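Local coordinates for uncharacterized protein AF_0941 (Archaeoglobus fulgidus, PDB 1YOZ) that is of unknown function, an all-helical archaeal protein of the AF0941-like family whose two copies associate in the crystal as a pair, at residues 11-16 and 80-85; 27-32 and 36-41; 62-67 and 107-112. One frame throughout, in Å; residues are numbered along the deposited sequence.

Contact 1 of 3, residues 11-16 and 80-85; sequences DRMGEI and ERLKEF
Largely apolar helix-to-helix packing joins residues 11-16, on helix 8-18 near the start of the chain, to residues 80-85 on helix 75-88. The axes of these two segments run in nearly the same direction, 23° apart, and come no closer than 10.7 Å, a spacing spanned mainly by side chains, with one backbone oxygen also in contact. Leu82 meets both Ile16 and Met13. Its CD1 lies 3.9 Å from CG2 of Ile16 and is also close to Ile16 CB, the two side chains crossing at about a right angle. On its other branch, Leu82 CD2 stands 4.3 Å from Met13 CB, a looser approach to the root of the methionine. In this all-helical fold the pair is held together with the short helix 26-29, whose Leu29 packs against both Ile16 and Leu82, making a small three-helix core. One turn beyond Leu82, Phe85 extends the same face of its helix: with CG anti to the backbone N (chi1 -179°) the ring is carried out to the end of residues 11-16. There ring atom CE2 comes 3.6 Å from the backbone O of Ile16 and 4.1 Å from its CG2. No hydrogen bond crosses the interface. Asp11, which takes no part in the packing, makes a salt bridge through OD1 with Arg62 of the second subunit.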
loop_
_atom_site.group_PDB
_atom_site.type_symbol
_atom_site.label_atom_id
_atom_site.label_comp_id
_atom_site.label_asym_id
_atom_site.label_seq_id
_atom_site.Cartn_x
_atom_site.Cartn_y
_atom_site.Cartn_z
ATOM N N ASP B 11 -1.913 0.953 -8.732
ATOM C CA ASP B 11 -0.863 0.902 -9.740
ATOM C C ASP B 11 -1.172 1.796 -10.941
ATOM O O ASP B 11 -0.280 2.480 -11.442
ATOM C CB ASP B 11 -0.612 -0.529 -10.234
ATOM C CG ASP B 11 0.071 -1.417 -9.199
ATOM O OD1 ASP B 11 0.962 -0.984 -8.414
ATOM O OD2 ASP B 11 -0.286 -2.586 -9.180
ATOM N N ARG B 12 -2.400 1.726 -11.463
ATOM C CA ARG B 12 -2.748 2.580 -12.623
ATOM C C ARG B 12 -2.620 4.051 -12.272
ATOM O O ARG B 12 -2.113 4.831 -13.059
ATOM C CB ARG B 12 -4.168 2.328 -13.129
ATOM C CG ARG B 12 -4.270 1.144 -14.076
ATOM C CD ARG B 12 -5.677 0.557 -14.134
ATOM N NE ARG B 12 -5.554 -0.886 -14.023
ATOM C CZ ARG B 12 -5.547 -1.755 -15.028
ATOM N NH1 ARG B 12 -5.705 -1.352 -16.293
ATOM N NH2 ARG B 12 -5.397 -3.051 -14.746
ATOM N N MET B 13 -3.104 4.445 -11.098
ATOM C CA MET B 13 -2.888 5.836 -10.674
ATOM C C MET B 13 -1.405 6.180 -10.757
ATOM O O MET B 13 -1.063 7.183 -11.340
ATOM C CB MET B 13 -3.377 6.135 -9.245
ATOM C CG MET B 13 -2.758 7.483 -8.659
ATOM S SD MET B 13 -3.235 7.708 -6.957
ATOM C CE MET B 13 -1.845 6.931 -6.142
ATOM N N GLY B 14 -0.551 5.337 -10.170
ATOM C CA GLY B 14 0.868 5.582 -10.071
ATOM C C GLY B 14 1.535 5.698 -11.429
ATOM O O GLY B 14 2.485 6.482 -11.602
ATOM N N GLU B 15 1.062 4.882 -12.373
ATOM C CA GLU B 15 1.502 4.938 -13.763
ATOM C C GLU B 15 1.193 6.272 -14.448
ATOM O O GLU B 15 2.031 6.796 -15.187
ATOM C CB GLU B 15 0.869 3.808 -14.559
ATOM C CG GLU B 15 1.584 2.497 -14.331
ATOM C CD GLU B 15 0.827 1.324 -14.838
ATOM O OE1 GLU B 15 -0.244 1.486 -15.491
ATOM O OE2 GLU B 15 1.297 0.206 -14.533
ATOM N N ILE B 16 -0.007 6.794 -14.246
ATOM C CA ILE B 16 -0.349 8.136 -14.763
ATOM C C ILE B 16 0.507 9.254 -14.128
ATOM O O ILE B 16 1.090 10.065 -14.843
ATOM C CB ILE B 16 -1.879 8.397 -14.695
ATOM C CG1 ILE B 16 -2.595 7.407 -15.616
ATOM C CG2 ILE B 16 -2.208 9.816 -15.184
ATOM C CD1 ILE B 16 -3.995 7.024 -15.209
ATOM N N GLU B 80 -8.674 12.187 -5.622
ATOM C CA GLU B 80 -8.513 13.632 -5.649
ATOM C C GLU B 80 -7.131 14.049 -6.101
ATOM O O GLU B 80 -6.997 14.934 -6.929
ATOM C CB GLU B 80 -8.824 14.185 -4.255
ATOM C CG GLU B 80 -10.291 13.989 -3.876
ATOM C CD GLU B 80 -11.263 14.641 -4.845
ATOM O OE1 GLU B 80 -10.937 15.724 -5.412
ATOM O OE2 GLU B 80 -12.372 14.072 -5.005
ATOM N N ARG B 81 -6.099 13.399 -5.569
ATOM C CA ARG B 81 -4.751 13.502 -6.118
ATOM C C ARG B 81 -4.739 13.459 -7.653
ATOM O O ARG B 81 -4.102 14.289 -8.307
ATOM C CB ARG B 81 -3.886 12.352 -5.577
ATOM C CG ARG B 81 -2.435 12.675 -5.249
ATOM C CD ARG B 81 -1.633 13.146 -6.473
ATOM N NE ARG B 81 -0.180 13.078 -6.269
ATOM C CZ ARG B 81 0.695 13.872 -6.879
ATOM N NH1 ARG B 81 0.270 14.809 -7.722
ATOM N NH2 ARG B 81 1.999 13.739 -6.637
ATOM N N LEU B 82 -5.445 12.489 -8.225
ATOM C CA LEU B 82 -5.319 12.208 -9.639
ATOM C C LEU B 82 -6.045 13.221 -10.518
ATOM O O LEU B 82 -5.543 13.572 -11.594
ATOM C CB LEU B 82 -5.793 10.779 -9.932
ATOM C CG LEU B 82 -5.563 10.248 -11.347
ATOM C CD1 LEU B 82 -4.082 10.454 -11.794
ATOM C CD2 LEU B 82 -5.974 8.780 -11.415
ATOM N N LYS B 83 -7.221 13.654 -10.055
ATOM C CA LYS B 83 -7.934 14.852 -10.518
ATOM C C LYS B 83 -7.024 16.077 -10.515
ATOM O O LYS B 83 -6.886 16.765 -11.519
ATOM C CB LYS B 83 -9.125 15.116 -9.583
ATOM C CG LYS B 83 -10.376 14.334 -9.933
ATOM C CD LYS B 83 -11.615 14.884 -9.213
ATOM C CE LYS B 83 -12.201 16.060 -9.934
ATOM N NZ LYS B 83 -13.565 16.347 -9.492
ATOM N N GLU B 84 -6.382 16.316 -9.373
ATOM C CA GLU B 84 -5.507 17.454 -9.176
ATOM C C GLU B 84 -4.317 17.334 -10.098
ATOM O O GLU B 84 -3.855 18.342 -10.646
ATOM C CB GLU B 84 -5.125 17.566 -7.685
ATOM C CG GLU B 84 -3.680 17.973 -7.304
ATOM C CD GLU B 84 -3.217 17.300 -5.971
ATOM O OE1 GLU B 84 -2.020 17.392 -5.598
ATOM O OE2 GLU B 84 -4.051 16.636 -5.303
ATOM N N PHE B 85 -3.845 16.101 -10.305
ATOM C CA PHE B 85 -2.769 15.841 -11.258
ATOM C C PHE B 85 -3.184 16.082 -12.704
ATOM O O PHE B 85 -2.481 16.767 -13.447
ATOM C CB PHE B 85 -2.205 14.416 -11.082
ATOM C CG PHE B 85 -1.102 14.100 -12.013
ATOM C CD1 PHE B 85 0.214 14.340 -11.644
ATOM C CD2 PHE B 85 -1.366 13.581 -13.275
ATOM C CE1 PHE B 85 1.251 14.069 -12.515
ATOM C CE2 PHE B 85 -0.326 13.314 -14.159
ATOM C CZ PHE B 85 0.983 13.559 -13.772
#

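Contact 2 of 3, residues 27-32 and 36-41; sequences DKLLDQ and FEMFRS
Leu29 and Met38 supply the apolar side of this contact, which brings the end of helix 26-29 and the turn after it against the first part of helix 32-51. The leucine branch CD1 meets the terminal methyl of the methionine, CE, at 3.4 Å, tighter than usual for two carbons, and the sulfur SD lies 3.7 Å from the same CD1. Met38 reaches this point because its chain, extended at chi2, bends at chi3 (-60°) and turns the methyl onto the leucine, the two side chains crossing at about a right angle. Leu29 is shared with other neighbours, touching Phe9, Arg12 and Ile16 of helix 8-18.

The motif is a short turn between two successive helices, the second of them begun by an N-cap: Leu30 leaves helical geometry, and Asp31 takes the N-cap position of helix 32-51, its OD2 accepting a hydrogen bond from the backbone N of Asn34. The first turn then closes with a nearly straight hydrogen bond from Phe36 N to Gln32 O, 3.0 Å long with an N-H...O angle of 176°. The side chain of Gln32 leads elsewhere, its OE1 accepting a hydrogen bond from the backbone N of Asp98.

Within residues 36-41, the guanidinium of Arg40 folds back so that NH2 sits 3.1 Å above the plane of the Phe36 ring, over its centre, while Ile105 and Glu104 of helix 99-113 also touch the Phe36 side chain.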
loop_
_atom_site.group_PDB
_atom_site.type_symbol
_atom_site.label_atom_id
_atom_site.label_comp_id
_atom_site.label_asym_id
_atom_site.label_seq_id
_atom_site.Cartn_x
_atom_site.Cartn_y
_atom_site.Cartn_z
ATOM N N ASP B 27 -9.297 9.933 -16.981
ATOM C CA ASP B 27 -10.741 9.968 -17.149
ATOM C C ASP B 27 -11.392 8.560 -17.051
ATOM O O ASP B 27 -12.405 8.360 -16.364
ATOM C CB ASP B 27 -11.057 10.643 -18.494
ATOM C CG ASP B 27 -12.493 11.079 -18.609
ATOM O OD1 ASP B 27 -12.985 11.781 -17.708
ATOM O OD2 ASP B 27 -13.139 10.719 -19.618
ATOM N N LYS B 28 -10.791 7.567 -17.683
ATOM C CA LYS B 28 -11.336 6.214 -17.581
ATOM C C LYS B 28 -11.095 5.600 -16.205
ATOM O O LYS B 28 -11.979 4.912 -15.644
ATOM C CB LYS B 28 -10.772 5.287 -18.661
ATOM C CG LYS B 28 -10.973 3.793 -18.342
ATOM C CD LYS B 28 -10.589 2.909 -19.516
ATOM C CE LYS B 28 -10.633 1.431 -19.161
ATOM N NZ LYS B 28 -9.993 0.609 -20.259
ATOM N N LEU B 29 -9.904 5.840 -15.668
ATOM C CA LEU B 29 -9.579 5.317 -14.355
ATOM C C LEU B 29 -10.547 5.839 -13.257
ATOM O O LEU B 29 -10.897 5.094 -12.347
ATOM C CB LEU B 29 -8.103 5.569 -14.006
ATOM C CG LEU B 29 -7.555 5.024 -12.678
ATOM C CD1 LEU B 29 -7.638 3.512 -12.554
ATOM C CD2 LEU B 29 -6.132 5.501 -12.501
ATOM N N LEU B 30 -11.012 7.087 -13.404
ATOM C CA LEU B 30 -11.767 7.786 -12.365
ATOM C C LEU B 30 -13.274 7.747 -12.533
ATOM O O LEU B 30 -14.007 8.482 -11.840
ATOM C CB LEU B 30 -11.306 9.222 -12.280
ATOM C CG LEU B 30 -9.847 9.410 -11.890
ATOM C CD1 LEU B 30 -9.454 10.897 -12.013
ATOM C CD2 LEU B 30 -9.546 8.873 -10.538
ATOM N N ASP B 31 -13.724 6.909 -13.460
ATOM C CA ASP B 31 -15.118 6.506 -13.564
ATOM C C ASP B 31 -15.426 5.538 -12.426
ATOM O O ASP B 31 -14.872 4.458 -12.387
ATOM C CB ASP B 31 -15.391 5.848 -14.915
ATOM C CG ASP B 31 -16.842 5.445 -15.070
ATOM O OD1 ASP B 31 -17.639 6.194 -15.659
ATOM O OD2 ASP B 31 -17.208 4.378 -14.563
ATOM N N GLN B 32 -16.287 5.955 -11.479
ATOM C CA GLN B 32 -16.557 5.141 -10.281
ATOM C C GLN B 32 -17.110 3.757 -10.558
ATOM O O GLN B 32 -16.843 2.820 -9.796
ATOM C CB GLN B 32 -17.407 5.874 -9.228
ATOM C CG GLN B 32 -18.808 6.318 -9.676
ATOM C CD GLN B 32 -19.647 6.839 -8.501
ATOM O OE1 GLN B 32 -19.118 7.325 -7.465
ATOM N NE2 GLN B 32 -20.966 6.745 -8.653
ATOM N N PHE B 36 -15.169 0.419 -9.089
ATOM C CA PHE B 36 -15.786 -0.739 -8.433
ATOM C C PHE B 36 -15.440 -2.036 -9.175
ATOM O O PHE B 36 -14.950 -2.990 -8.579
ATOM C CB PHE B 36 -17.293 -0.507 -8.315
ATOM C CG PHE B 36 -17.981 -1.312 -7.222
ATOM C CD1 PHE B 36 -19.099 -0.769 -6.571
ATOM C CD2 PHE B 36 -17.558 -2.595 -6.875
ATOM C CE1 PHE B 36 -19.781 -1.491 -5.569
ATOM C CE2 PHE B 36 -18.228 -3.331 -5.902
ATOM C CZ PHE B 36 -19.346 -2.779 -5.239
ATOM N N GLU B 37 -15.608 -2.077 -10.504
ATOM C CA GLU B 37 -15.258 -3.305 -11.244
ATOM C C GLU B 37 -13.787 -3.722 -11.124
ATOM O O GLU B 37 -13.477 -4.913 -11.032
ATOM C CB GLU B 37 -15.737 -3.229 -12.720
ATOM C CG GLU B 37 -15.444 -4.492 -13.519
ATOM C CD GLU B 37 -15.708 -4.290 -15.030
ATOM O OE1 GLU B 37 -16.704 -3.575 -15.362
ATOM O OE2 GLU B 37 -14.921 -4.832 -15.871
ATOM N N MET B 38 -12.875 -2.741 -11.049
ATOM C CA MET B 38 -11.444 -2.978 -10.865
ATOM C C MET B 38 -11.161 -3.680 -9.544
ATOM O O MET B 38 -10.449 -4.650 -9.522
ATOM C CB MET B 38 -10.679 -1.627 -10.853
ATOM C CG MET B 38 -9.412 -1.589 -11.676
ATOM S SD MET B 38 -8.615 0.006 -11.654
ATOM C CE MET B 38 -9.851 1.000 -12.320
ATOM N N PHE B 39 -11.710 -3.168 -8.429
ATOM C CA PHE B 39 -11.567 -3.877 -7.152
ATOM C C PHE B 39 -12.248 -5.239 -7.161
ATOM O O PHE B 39 -11.728 -6.170 -6.554
ATOM C CB PHE B 39 -12.042 -3.025 -5.953
ATOM C CG PHE B 39 -11.116 -1.883 -5.640
ATOM C CD1 PHE B 39 -9.996 -2.085 -4.825
ATOM C CD2 PHE B 39 -11.345 -0.636 -6.166
ATOM C CE1 PHE B 39 -9.129 -1.035 -4.525
ATOM C CE2 PHE B 39 -10.478 0.445 -5.868
ATOM C CZ PHE B 39 -9.372 0.229 -5.069
ATOM N N ARG B 40 -13.421 -5.358 -7.802
ATOM C CA ARG B 40 -14.018 -6.718 -7.953
ATOM C C ARG B 40 -13.051 -7.652 -8.691
ATOM O O ARG B 40 -12.859 -8.805 -8.260
ATOM C CB ARG B 40 -15.354 -6.730 -8.732
ATOM C CG ARG B 40 -16.538 -6.138 -8.043
ATOM C CD ARG B 40 -17.803 -6.271 -8.945
ATOM N NE ARG B 40 -18.804 -5.298 -8.505
ATOM C CZ ARG B 40 -19.147 -4.187 -9.156
ATOM N NH1 ARG B 40 -18.589 -3.872 -10.319
ATOM N NH2 ARG B 40 -20.084 -3.397 -8.650
ATOM N N SER B 41 -12.463 -7.183 -9.809
ATOM C CA SER B 41 -11.533 -8.038 -10.529
ATOM C C SER B 41 -10.299 -8.390 -9.730
ATOM O O SER B 41 -9.776 -9.489 -9.875
ATOM C CB SER B 41 -11.095 -7.480 -11.894
ATOM O OG SER B 41 -10.874 -6.092 -11.833
#

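Contact 3 of 3, residues 62-67 and 107-112; sequences RNFYLL and LYIDRV
Different first torsions bring Phe64 and Leu67 onto the same neighbour. Phe64 has CG anti to the carbonyl carbon (chi1 -81°), which swings its ring toward the C-terminal part of residues 107-112; Leu67, one turn later, has CG anti to its backbone N (chi1 -164°) and faces Ile109. Across the interface the ring atom CZ of Phe64 lies 3.6 Å from CG2 of Val112, and the two side chains cross at about a right angle. Ile109 divides its branches between both partners. Its CG2 stands 4.2 Å from Phe64 CD1, whereas its CD1 reaches the leucine, 4.0 Å from Leu67 CD2. The same two isoleucine methyls also come near backbone oxygens, CG2 at 4.0 Å from Phe64 O and CD1 at 4.0 Å from Leu67 O. This is antiparallel packing of helices 57-73 and 99-113; the axes of the two segments approach to 10.1 Å, with directions 166° apart. Helix 32-51 adds further cover, with Ile46 against Phe64 and Leu47 against Val112. At the margin, Asp110 OD1 forms a salt bridge with Lys68 NZ, tying the same two helices through charge. Between the two segments themselves no hydrogen bond forms, so their mutual fit rests on the shapes of branched and aromatic hydrocarbon groups, and its hold is probably largely hydrophobic.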
loop_
_atom_site.group_PDB
_atom_site.type_symbol
_atom_site.label_atom_id
_atom_site.label_comp_id
_atom_site.label_asym_id
_atom_site.label_seq_id
_atom_site.Cartn_x
_atom_site.Cartn_y
_atom_site.Cartn_z
ATOM N N ARG B 62 -3.632 -10.977 4.182
ATOM C CA ARG B 62 -2.891 -9.709 4.193
ATOM C C ARG B 62 -3.299 -8.821 3.016
ATOM O O ARG B 62 -3.684 -7.687 3.207
ATOM C CB ARG B 62 -1.404 -10.059 4.162
ATOM C CG ARG B 62 -0.473 -8.893 4.460
ATOM C CD ARG B 62 0.022 -8.273 3.175
ATOM N NE ARG B 62 1.070 -7.301 3.467
ATOM C CZ ARG B 62 1.945 -6.835 2.580
ATOM N NH1 ARG B 62 1.866 -7.212 1.301
ATOM N NH2 ARG B 62 2.843 -5.926 2.976
ATOM N N ASN B 63 -3.303 -9.349 1.783
ATOM C CA ASN B 63 -3.748 -8.531 0.640
ATOM C C ASN B 63 -5.172 -7.962 0.802
ATOM O O ASN B 63 -5.446 -6.812 0.451
ATOM C CB ASN B 63 -3.634 -9.368 -0.662
ATOM C CG ASN B 63 -3.656 -8.529 -1.955
ATOM O OD1 ASN B 63 -3.190 -9.023 -2.980
ATOM N ND2 ASN B 63 -4.184 -7.293 -1.927
ATOM N N PHE B 64 -6.089 -8.765 1.314
ATOM C CA PHE B 64 -7.470 -8.296 1.444
ATOM C C PHE B 64 -7.542 -7.254 2.555
ATOM O O PHE B 64 -8.268 -6.297 2.423
ATOM C CB PHE B 64 -8.408 -9.456 1.810
ATOM C CG PHE B 64 -8.816 -10.307 0.629
ATOM C CD1 PHE B 64 -9.352 -9.722 -0.508
ATOM C CD2 PHE B 64 -8.689 -11.696 0.695
ATOM C CE1 PHE B 64 -9.732 -10.493 -1.582
ATOM C CE2 PHE B 64 -9.061 -12.509 -0.391
ATOM C CZ PHE B 64 -9.598 -11.898 -1.525
ATOM N N TYR B 65 -6.790 -7.443 3.642
ATOM C CA TYR B 65 -6.739 -6.408 4.711
ATOM C C TYR B 65 -6.208 -5.071 4.182
ATOM O O TYR B 65 -6.797 -4.006 4.386
ATOM C CB TYR B 65 -5.891 -6.888 5.859
ATOM C CG TYR B 65 -5.927 -5.910 7.015
ATOM C CD1 TYR B 65 -7.051 -5.829 7.865
ATOM C CD2 TYR B 65 -4.832 -5.113 7.286
ATOM C CE1 TYR B 65 -7.064 -4.890 8.966
ATOM C CE2 TYR B 65 -4.832 -4.188 8.382
ATOM C CZ TYR B 65 -5.933 -4.092 9.199
ATOM O OH TYR B 65 -5.861 -3.214 10.245
ATOM N N LEU B 66 -5.114 -5.116 3.449
ATOM C CA LEU B 66 -4.571 -3.887 2.881
ATOM C C LEU B 66 -5.525 -3.289 1.850
ATOM O O LEU B 66 -5.643 -2.063 1.726
ATOM C CB LEU B 66 -3.176 -4.138 2.248
ATOM C CG LEU B 66 -1.943 -4.542 3.090
ATOM C CD1 LEU B 66 -0.649 -4.555 2.282
ATOM C CD2 LEU B 66 -1.842 -3.554 4.201
ATOM N N LEU B 67 -6.188 -4.135 1.080
ATOM C CA LEU B 67 -7.048 -3.649 0.010
ATOM C C LEU B 67 -8.309 -3.012 0.617
ATOM O O LEU B 67 -8.745 -1.945 0.213
ATOM C CB LEU B 67 -7.400 -4.834 -0.952
ATOM C CG LEU B 67 -7.967 -4.435 -2.307
ATOM C CD1 LEU B 67 -6.910 -3.817 -3.198
ATOM C CD2 LEU B 67 -8.663 -5.613 -3.017
ATOM N N LEU B 107 -17.326 -2.895 1.586
ATOM C CA LEU B 107 -18.265 -3.911 2.001
ATOM C C LEU B 107 -18.175 -5.136 1.086
ATOM O O LEU B 107 -18.234 -6.271 1.555
ATOM C CB LEU B 107 -19.695 -3.317 2.050
ATOM C CG LEU B 107 -20.086 -2.560 3.341
ATOM C CD1 LEU B 107 -21.507 -1.925 3.195
ATOM C CD2 LEU B 107 -19.995 -3.437 4.586
ATOM N N TYR B 108 -18.053 -4.912 -0.218
ATOM C CA TYR B 108 -17.824 -6.032 -1.171
ATOM C C TYR B 108 -16.550 -6.839 -0.848
ATOM O O TYR B 108 -16.534 -8.075 -0.910
ATOM C CB TYR B 108 -17.766 -5.517 -2.638
ATOM C CG TYR B 108 -17.558 -6.612 -3.660
ATOM C CD1 TYR B 108 -18.641 -7.138 -4.380
ATOM C CD2 TYR B 108 -16.286 -7.140 -3.904
ATOM C CE1 TYR B 108 -18.462 -8.156 -5.294
ATOM C CE2 TYR B 108 -16.087 -8.148 -4.829
ATOM C CZ TYR B 108 -17.180 -8.659 -5.541
ATOM O OH TYR B 108 -16.981 -9.697 -6.466
ATOM N N ILE B 109 -15.466 -6.149 -0.529
ATOM C CA ILE B 109 -14.185 -6.839 -0.189
ATOM C C ILE B 109 -14.388 -7.630 1.106
ATOM O O ILE B 109 -13.934 -8.791 1.281
ATOM C CB ILE B 109 -12.996 -5.807 -0.027
ATOM C CG1 ILE B 109 -12.626 -5.166 -1.389
ATOM C CG2 ILE B 109 -11.796 -6.467 0.641
ATOM C CD1 ILE B 109 -11.848 -3.864 -1.322
ATOM N N ASP B 110 -15.096 -6.967 2.028
ATOM C CA ASP B 110 -15.411 -7.538 3.307
ATOM C C ASP B 110 -16.124 -8.862 3.074
ATOM O O ASP B 110 -15.855 -9.827 3.767
ATOM C CB ASP B 110 -16.283 -6.540 4.100
ATOM C CG ASP B 110 -16.455 -6.922 5.526
ATOM O OD1 ASP B 110 -15.439 -7.225 6.184
ATOM O OD2 ASP B 110 -17.616 -6.911 5.994
ATOM N N ARG B 111 -17.007 -8.880 2.079
ATOM C CA ARG B 111 -17.770 -10.047 1.626
ATOM C C ARG B 111 -16.874 -11.188 1.082
ATOM O O ARG B 111 -16.927 -12.318 1.571
ATOM C CB ARG B 111 -18.806 -9.551 0.583
ATOM C CG ARG B 111 -19.738 -10.578 -0.052
ATOM C CD ARG B 111 -20.479 -9.976 -1.239
ATOM N NE ARG B 111 -20.688 -10.990 -2.269
ATOM C CZ ARG B 111 -21.296 -10.794 -3.437
ATOM N NH1 ARG B 111 -21.771 -9.598 -3.775
ATOM N NH2 ARG B 111 -21.417 -11.809 -4.288
ATOM N N VAL B 112 -16.025 -10.899 0.093
ATOM C CA VAL B 112 -15.158 -11.974 -0.475
ATOM C C VAL B 112 -14.010 -12.427 0.444
ATOM O O VAL B 112 -13.503 -13.561 0.336
ATOM C CB VAL B 112 -14.647 -11.648 -1.939
ATOM C CG1 VAL B 112 -15.034 -10.296 -2.378
ATOM C CG2 VAL B 112 -13.162 -11.831 -2.073
#

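Contact 2 mediates between the other two. It lies about 13 Å from contact 1 and 16 Å from contact 3, centre to centre, and touches both: Leu29 meets Leu82 of contact 1, and Phe39 meets Leu67 of contact 3. Contacts 1 and 3, centred about 22 Å apart and flanking the middle of the molecule, do not touch. Along the sequence, contact 2 falls between the two segments of contact 1 and is complete before contact 3 begins, while contacts 1 and 3 alternate. Helix 26-29 follows helix 8-18, and helices 57-73, 75-88 and 99-113 are consecutive, so early and late helices are interleaved into one helical body. Contacts 1 and 3 both border the second subunit.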